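PDB 5D5X: transcription factor SKN7 from Chaetomium thermophilum, which probably controls gene expression in response to osmotic and oxidative stress, binding DNA through the HSF-type domain present in this chain. Local coordinates for residues Tyr62-Val67 with Asp99-Lys104. Sequence-based numbering, arbitrary orientation.
Sequences YDFHKV and DNIRRK. With nucleotides of chain B.
Tyr62 and Arg103 meet ring against chain. Arg103 CG lies over one face of the Tyr62 ring, 3.8 Å from its centroid, as a CH-pi contact. The extended Arg103 chain then carries NE to Tyr62 OH, a nearly straight hydrogen bond of 3.2 Å (N-H...O 170°). The hydroxyl lies in the guanidinium plane, and that plane stands 82° from the ring. Ile101 O sits at the ring edge. Ile101 CG2 packs obliquely on Phe64, 4.1 Å from CE1.

Lys104 crosses Asp63 at about a right angle. A bend at chi3 (58°) helps bring Lys104 NZ to Asp63 OD1, a salt bridge of 3.2 Å. Lys104 NZ also donates to OP1 of DG9 of chain B at 2.6 Å, so carboxylate and phosphate share one ammonium. Along the same DNA strand, His65 ND1 and Lys66 N bind the DT8 phosphate, and Lys66 NZ reaches that of DC7. These bonds all go to phosphates, not bases.

A leucine at Tyr62 would probably leave Arg103 NE without its acceptor and Arg103 CG without a ring to lie on.

Asp63, with positive phi, is the C-prime residue of a Schellman motif ending helix 52-61, probably the recognition helix of this HSF-type winged helix-turn-helix domain. The chain then enters strand 65-66, at the sheet edge beside strand 83-86. Helix 4-11 packs against Tyr62, Phe64 and Ile101, joining the construct's last residues to this turn.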
ATOM      1  N   TYR C  62     -12.507 -12.039  -1.090  1.00 34.92           N
ATOM      2  CA  TYR C  62     -13.925 -12.067  -1.442  1.00 34.15           C
ATOM      3  C   TYR C  62     -14.154 -12.114  -2.956  1.00 34.40           C
ATOM      4  O   TYR C  62     -15.286 -12.046  -3.426  1.00 37.23           O
ATOM      5  CB  TYR C  62     -14.626 -10.886  -0.785  1.00 33.25           C
ATOM      6  CG  TYR C  62     -14.991 -11.162   0.660  1.00 34.08           C
ATOM      7  CD1 TYR C  62     -14.051 -11.056   1.679  1.00 34.13           C
ATOM      8  CD2 TYR C  62     -16.287 -11.542   1.002  1.00 34.17           C
ATOM      9  CE1 TYR C  62     -14.399 -11.318   2.999  1.00 34.18           C
ATOM     10  CE2 TYR C  62     -16.642 -11.798   2.307  1.00 33.46           C
ATOM     11  CZ  TYR C  62     -15.703 -11.690   3.300  1.00 34.50           C
ATOM     12  OH  TYR C  62     -16.097 -11.952   4.593  1.00 36.47           O
ATOM     13  N   ASP C  63     -13.068 -12.255  -3.705  1.00 36.13           N
ATOM     14  CA  ASP C  63     -13.092 -12.426  -5.158  1.00 35.32           C
ATOM     15  C   ASP C  63     -13.347 -11.114  -5.894  1.00 35.01           C
ATOM     16  O   ASP C  63     -13.793 -11.116  -7.027  1.00 33.90           O
ATOM     17  CB  ASP C  63     -14.111 -13.493  -5.581  1.00 36.87           C
ATOM     18  CG  ASP C  63     -13.694 -14.259  -6.841  1.00 38.39           C
ATOM     19  OD1 ASP C  63     -12.656 -13.924  -7.488  1.00 36.19           O
ATOM     20  OD2 ASP C  63     -14.419 -15.226  -7.163  1.00 36.93           O
ATOM     21  N   PHE C  64     -13.043  -9.987  -5.256  1.00 36.58           N
ATOM     22  CA  PHE C  64     -12.936  -8.727  -5.983  1.00 34.62           C
ATOM     23  C   PHE C  64     -11.641  -8.770  -6.777  1.00 35.12           C
ATOM     24  O   PHE C  64     -10.739  -9.546  -6.465  1.00 34.92           O
ATOM     25  CB  PHE C  64     -12.898  -7.541  -5.028  1.00 34.01           C
ATOM     26  CG  PHE C  64     -14.241  -7.130  -4.507  1.00 31.98           C
ATOM     27  CD1 PHE C  64     -14.865  -7.862  -3.523  1.00 30.29           C
ATOM     28  CD2 PHE C  64     -14.861  -5.981  -4.984  1.00 30.84           C
ATOM     29  CE1 PHE C  64     -16.091  -7.467  -3.021  1.00 30.06           C
ATOM     30  CE2 PHE C  64     -16.094  -5.594  -4.501  1.00 29.71           C
ATOM     31  CZ  PHE C  64     -16.710  -6.338  -3.515  1.00 29.16           C
ATOM     32  N   HIS C  65     -11.549  -7.953  -7.813  1.00 36.30           N
ATOM     33  CA  HIS C  65     -10.361  -7.942  -8.642  1.00 38.57           C
ATOM     34  C   HIS C  65     -10.018  -6.496  -8.950  1.00 39.36           C
ATOM     35  O   HIS C  65     -10.907  -5.659  -9.149  1.00 37.22           O
ATOM     36  CB  HIS C  65     -10.593  -8.755  -9.915  1.00 41.60           C
ATOM     37  CG  HIS C  65     -10.665 -10.233  -9.679  1.00 45.35           C
ATOM     38  ND1 HIS C  65      -9.589 -10.970  -9.230  1.00 47.15           N
ATOM     39  CD2 HIS C  65     -11.683 -11.113  -9.824  1.00 48.39           C
ATOM     40  CE1 HIS C  65      -9.940 -12.235  -9.099  1.00 46.87           C
ATOM     41  NE2 HIS C  65     -11.206 -12.351  -9.456  1.00 49.23           N
ATOM     42  N   LYS C  66      -8.729  -6.184  -8.927  1.00 39.08           N
ATOM     43  CA  LYS C  66      -8.304  -4.859  -9.276  1.00 40.61           C
ATOM     44  C   LYS C  66      -8.511  -4.718 -10.762  1.00 41.62           C
ATOM     45  O   LYS C  66      -8.169  -5.611 -11.522  1.00 43.66           O
ATOM     46  CB  LYS C  66      -6.844  -4.637  -8.944  1.00 40.64           C
ATOM     47  CG  LYS C  66      -6.417  -3.211  -9.205  1.00 39.86           C
ATOM     48  CD  LYS C  66      -5.070  -2.920  -8.580  1.00 38.65           C
ATOM     49  CE  LYS C  66      -4.662  -1.495  -8.906  1.00 37.24           C
ATOM     50  NZ  LYS C  66      -3.177  -1.362  -8.890  1.00 37.32           N
ATOM     51  N   VAL C  67      -9.082  -3.600 -11.170  1.00 43.28           N
ATOM     52  CA  VAL C  67      -9.371  -3.370 -12.563  1.00 45.03           C
ATOM     53  C   VAL C  67      -8.233  -2.550 -13.148  1.00 48.73           C
ATOM     54  O   VAL C  67      -8.181  -1.333 -12.964  1.00 49.12           O
ATOM     55  CB  VAL C  67     -10.722  -2.662 -12.749  1.00 44.39           C
ATOM     56  CG1 VAL C  67     -10.959  -2.328 -14.216  1.00 45.17           C
ATOM     57  CG2 VAL C  67     -11.833  -3.546 -12.221  1.00 44.01           C
ATOM     58  N   ASP C  99     -25.295 -11.055  -0.169  1.00 68.06           N
ATOM     59  CA  ASP C  99     -25.091 -12.382   0.418  1.00 71.60           C
ATOM     60  C   ASP C  99     -24.390 -13.324  -0.549  1.00 74.17           C
ATOM     61  O   ASP C  99     -23.703 -14.254  -0.126  1.00 80.11           O
ATOM     62  CB  ASP C  99     -26.430 -12.993   0.825  1.00 74.83           C
ATOM     63  CG  ASP C  99     -27.197 -12.117   1.788  1.00 79.04           C
ATOM     64  OD1 ASP C  99     -26.552 -11.442   2.626  1.00 80.20           O
ATOM     65  OD2 ASP C  99     -28.444 -12.097   1.697  1.00 80.13           O
ATOM     66  N   ASN C 100     -24.556 -13.072  -1.846  1.00 73.43           N
ATOM     67  CA  ASN C 100     -23.952 -13.903  -2.885  1.00 76.51           C
ATOM     68  C   ASN C 100     -22.493 -13.515  -3.191  1.00 76.93           C
ATOM     69  O   ASN C 100     -21.924 -13.941  -4.210  1.00 78.52           O
ATOM     70  CB  ASN C 100     -24.807 -13.848  -4.161  1.00 78.32           C
ATOM     71  CG  ASN C 100     -24.877 -15.187  -4.867  1.00 79.11           C
ATOM     72  OD1 ASN C 100     -23.855 -15.725  -5.294  1.00 82.04           O
ATOM     73  ND2 ASN C 100     -26.082 -15.743  -4.977  1.00 78.92           N
ATOM     74  N   ILE C 101     -21.906 -12.702  -2.309  1.00 71.63           N
ATOM     75  CA  ILE C 101     -20.501 -12.317  -2.390  1.00 66.18           C
ATOM     76  C   ILE C 101     -19.803 -12.987  -1.220  1.00 62.82           C
ATOM     77  O   ILE C 101     -19.881 -12.515  -0.087  1.00 62.30           O
ATOM     78  CB  ILE C 101     -20.330 -10.788  -2.336  1.00 63.98           C
ATOM     79  CG1 ILE C 101     -21.110 -10.143  -3.481  1.00 62.59           C
ATOM     80  CG2 ILE C 101     -18.860 -10.410  -2.446  1.00 64.77           C
ATOM     81  CD1 ILE C 101     -21.311  -8.655  -3.332  1.00 64.03           C
ATOM     82  N   ARG C 102     -19.132 -14.096  -1.514  1.00 60.83           N
ATOM     83  CA  ARG C 102     -18.615 -14.995  -0.493  1.00 61.50           C
ATOM     84  C   ARG C 102     -17.103 -15.070  -0.515  1.00 57.01           C
ATOM     85  O   ARG C 102     -16.487 -14.964  -1.570  1.00 53.65           O
ATOM     86  CB  ARG C 102     -19.162 -16.400  -0.733  1.00 66.29           C
ATOM     87  CG  ARG C 102     -20.677 -16.473  -0.805  1.00 70.50           C
ATOM     88  CD  ARG C 102     -21.151 -17.660  -1.628  1.00 73.93           C
ATOM     89  NE  ARG C 102     -22.599 -17.610  -1.816  1.00 81.55           N
ATOM     90  CZ  ARG C 102     -23.318 -18.501  -2.497  1.00 84.20           C
ATOM     91  NH1 ARG C 102     -24.639 -18.345  -2.595  1.00 82.65           N
ATOM     92  NH2 ARG C 102     -22.731 -19.544  -3.080  1.00 83.32           N
ATOM     93  N   ARG C 103     -16.514 -15.273   0.660  1.00 59.55           N
ATOM     94  CA  ARG C 103     -15.111 -15.670   0.766  1.00 59.04           C
ATOM     95  C   ARG C 103     -14.875 -16.835  -0.193  1.00 57.47           C
ATOM     96  O   ARG C 103     -15.403 -17.927   0.027  1.00 61.77           O
ATOM     97  CB  ARG C 103     -14.777 -16.114   2.194  1.00 59.91           C
ATOM     98  CG  ARG C 103     -14.834 -15.008   3.240  1.00 63.50           C
ATOM     99  CD  ARG C 103     -14.300 -15.487   4.580  1.00 65.76           C
ATOM    100  NE  ARG C 103     -14.381 -14.456   5.616  1.00 69.00           N
ATOM    101  CZ  ARG C 103     -13.858 -14.557   6.841  1.00 71.16           C
ATOM    102  NH1 ARG C 103     -13.198 -15.654   7.214  1.00 69.74           N
ATOM    103  NH2 ARG C 103     -13.991 -13.551   7.702  1.00 70.07           N
ATOM    104  N   LYS C 104     -14.128 -16.600  -1.268  1.00 54.22           N
ATOM    105  CA  LYS C 104     -13.822 -17.658  -2.237  1.00 53.41           C
ATOM    106  C   LYS C 104     -13.041 -18.804  -1.585  1.00 56.92           C
ATOM    107  O   LYS C 104     -12.847 -19.852  -2.209  1.00 58.39           O
ATOM    108  CB  LYS C 104     -13.049 -17.109  -3.442  1.00 50.74           C
ATOM    109  CG  LYS C 104     -11.698 -16.473  -3.124  1.00 51.75           C
ATOM    110  CD  LYS C 104     -10.730 -16.582  -4.294  1.00 53.01           C
ATOM    111  CE  LYS C 104     -11.297 -15.935  -5.553  1.00 56.23           C
ATOM    112  NZ  LYS C 104     -10.469 -16.140  -6.779  1.00 55.60           N
ATOM    113  OXT LYS C 104     -12.602 -18.715  -0.427  1.00 55.70           O
TER
ATOM    114  P    DT B   8      -6.376  -9.222  -8.928  1.00 33.41           P
ATOM    115  OP1  DT B   8      -7.447  -9.607  -9.886  1.00 35.49           O
ATOM    116  OP2  DT B   8      -6.614  -8.167  -7.908  1.00 35.51           O
ATOM    117  O5'  DT B   8      -5.953 -10.540  -8.138  1.00 34.78           O
ATOM    118  C5'  DT B   8      -5.520 -11.733  -8.817  1.00 32.16           C
ATOM    119  C4'  DT B   8      -4.871 -12.675  -7.830  1.00 32.05           C
ATOM    120  O4'  DT B   8      -3.686 -12.068  -7.275  1.00 32.85           O
ATOM    121  C3'  DT B   8      -5.735 -13.052  -6.626  1.00 34.13           C
ATOM    122  O3'  DT B   8      -6.142 -14.413  -6.759  1.00 34.98           O
ATOM    123  C2'  DT B   8      -4.818 -12.866  -5.420  1.00 34.20           C
ATOM    124  C1'  DT B   8      -3.448 -12.679  -6.029  1.00 33.21           C
ATOM    125  N1   DT B   8      -2.533 -11.813  -5.269  1.00 35.21           N
ATOM    126  C2   DT B   8      -1.410 -12.373  -4.705  1.00 34.52           C
ATOM    127  O2   DT B   8      -1.144 -13.558  -4.787  1.00 37.50           O
ATOM    128  N3   DT B   8      -0.609 -11.491  -4.027  1.00 34.37           N
ATOM    129  C4   DT B   8      -0.804 -10.133  -3.877  1.00 35.16           C
ATOM    130  O4   DT B   8       0.015  -9.466  -3.245  1.00 33.64           O
ATOM    131  C5   DT B   8      -2.004  -9.609  -4.500  1.00 35.01           C
ATOM    132  C7   DT B   8      -2.303  -8.147  -4.397  1.00 35.36           C
ATOM    133  C6   DT B   8      -2.794 -10.464  -5.158  1.00 35.40           C
ATOM    134  P    DC B   7      -1.439  -4.220  -9.292  1.00 36.60           P
ATOM    135  OP1  DC B   7      -1.847  -3.143 -10.213  1.00 36.50           O
ATOM    136  OP2  DC B   7      -1.121  -3.893  -7.884  1.00 36.04           O
ATOM    137  O5'  DC B   7      -2.531  -5.391  -9.330  1.00 36.59           O
ATOM    138  C5'  DC B   7      -2.847  -6.054 -10.574  1.00 34.13           C
ATOM    139  C4'  DC B   7      -3.139  -7.522 -10.362  1.00 32.39           C
ATOM    140  O4'  DC B   7      -1.936  -8.225  -9.958  1.00 33.84           O
ATOM    141  C3'  DC B   7      -4.188  -7.825  -9.292  1.00 32.36           C
ATOM    142  O3'  DC B   7      -5.081  -8.835  -9.763  1.00 31.08           O
ATOM    143  C2'  DC B   7      -3.367  -8.324  -8.120  1.00 31.82           C
ATOM    144  C1'  DC B   7      -2.196  -9.002  -8.806  1.00 32.28           C
ATOM    145  N1   DC B   7      -0.963  -9.056  -8.000  1.00 32.79           N
ATOM    146  C2   DC B   7      -0.406 -10.306  -7.701  1.00 35.17           C
ATOM    147  O2   DC B   7      -0.950 -11.329  -8.145  1.00 36.09           O
ATOM    148  N3   DC B   7       0.715 -10.366  -6.944  1.00 34.83           N
ATOM    149  C4   DC B   7       1.262  -9.244  -6.471  1.00 34.14           C
ATOM    150  N4   DC B   7       2.366  -9.351  -5.728  1.00 33.35           N
ATOM    151  C5   DC B   7       0.711  -7.959  -6.753  1.00 33.04           C
ATOM    152  C6   DC B   7      -0.396  -7.912  -7.509  1.00 33.17           C
ATOM    153  P    DG B   9      -7.002 -15.113  -5.616  1.00 39.80           P
ATOM    154  OP1  DG B   9      -7.955 -16.048  -6.281  1.00 38.08           O
ATOM    155  OP2  DG B   9      -7.539 -14.063  -4.705  1.00 37.06           O
ATOM    156  O5'  DG B   9      -5.894 -15.914  -4.799  1.00 40.00           O
ATOM    157  C5'  DG B   9      -4.908 -16.715  -5.480  1.00 38.97           C
ATOM    158  C4'  DG B   9      -3.985 -17.375  -4.484  1.00 37.01           C
ATOM    159  O4'  DG B   9      -3.088 -16.379  -3.947  1.00 37.10           O
ATOM    160  C3'  DG B   9      -4.669 -18.009  -3.272  1.00 38.05           C
ATOM    161  O3'  DG B   9      -3.945 -19.189  -2.905  1.00 40.19           O
ATOM    162  C2'  DG B   9      -4.540 -16.940  -2.203  1.00 35.78           C
ATOM    163  C1'  DG B   9      -3.176 -16.377  -2.525  1.00 36.31           C
ATOM    164  N9   DG B   9      -2.928 -15.016  -2.065  1.00 36.25           N
ATOM    165  C8   DG B   9      -3.696 -13.901  -2.305  1.00 36.91           C
ATOM    166  N7   DG B   9      -3.198 -12.815  -1.779  1.00 35.32           N
ATOM    167  C5   DG B   9      -2.019 -13.234  -1.177  1.00 34.93           C
ATOM    168  C6   DG B   9      -1.051 -12.503  -0.440  1.00 32.61           C
ATOM    169  O6   DG B   9      -1.033 -11.295  -0.176  1.00 31.69           O
ATOM    170  N1   DG B   9      -0.020 -13.323   0.003  1.00 31.99           N
ATOM    171  C2   DG B   9       0.072 -14.674  -0.232  1.00 34.86           C
ATOM    172  N2   DG B   9       1.146 -15.294   0.277  1.00 38.06           N
ATOM    173  N3   DG B   9      -0.828 -15.369  -0.906  1.00 36.48           N
ATOM    174  C4   DG B   9      -1.839 -14.591  -1.347  1.00 36.80           C
TER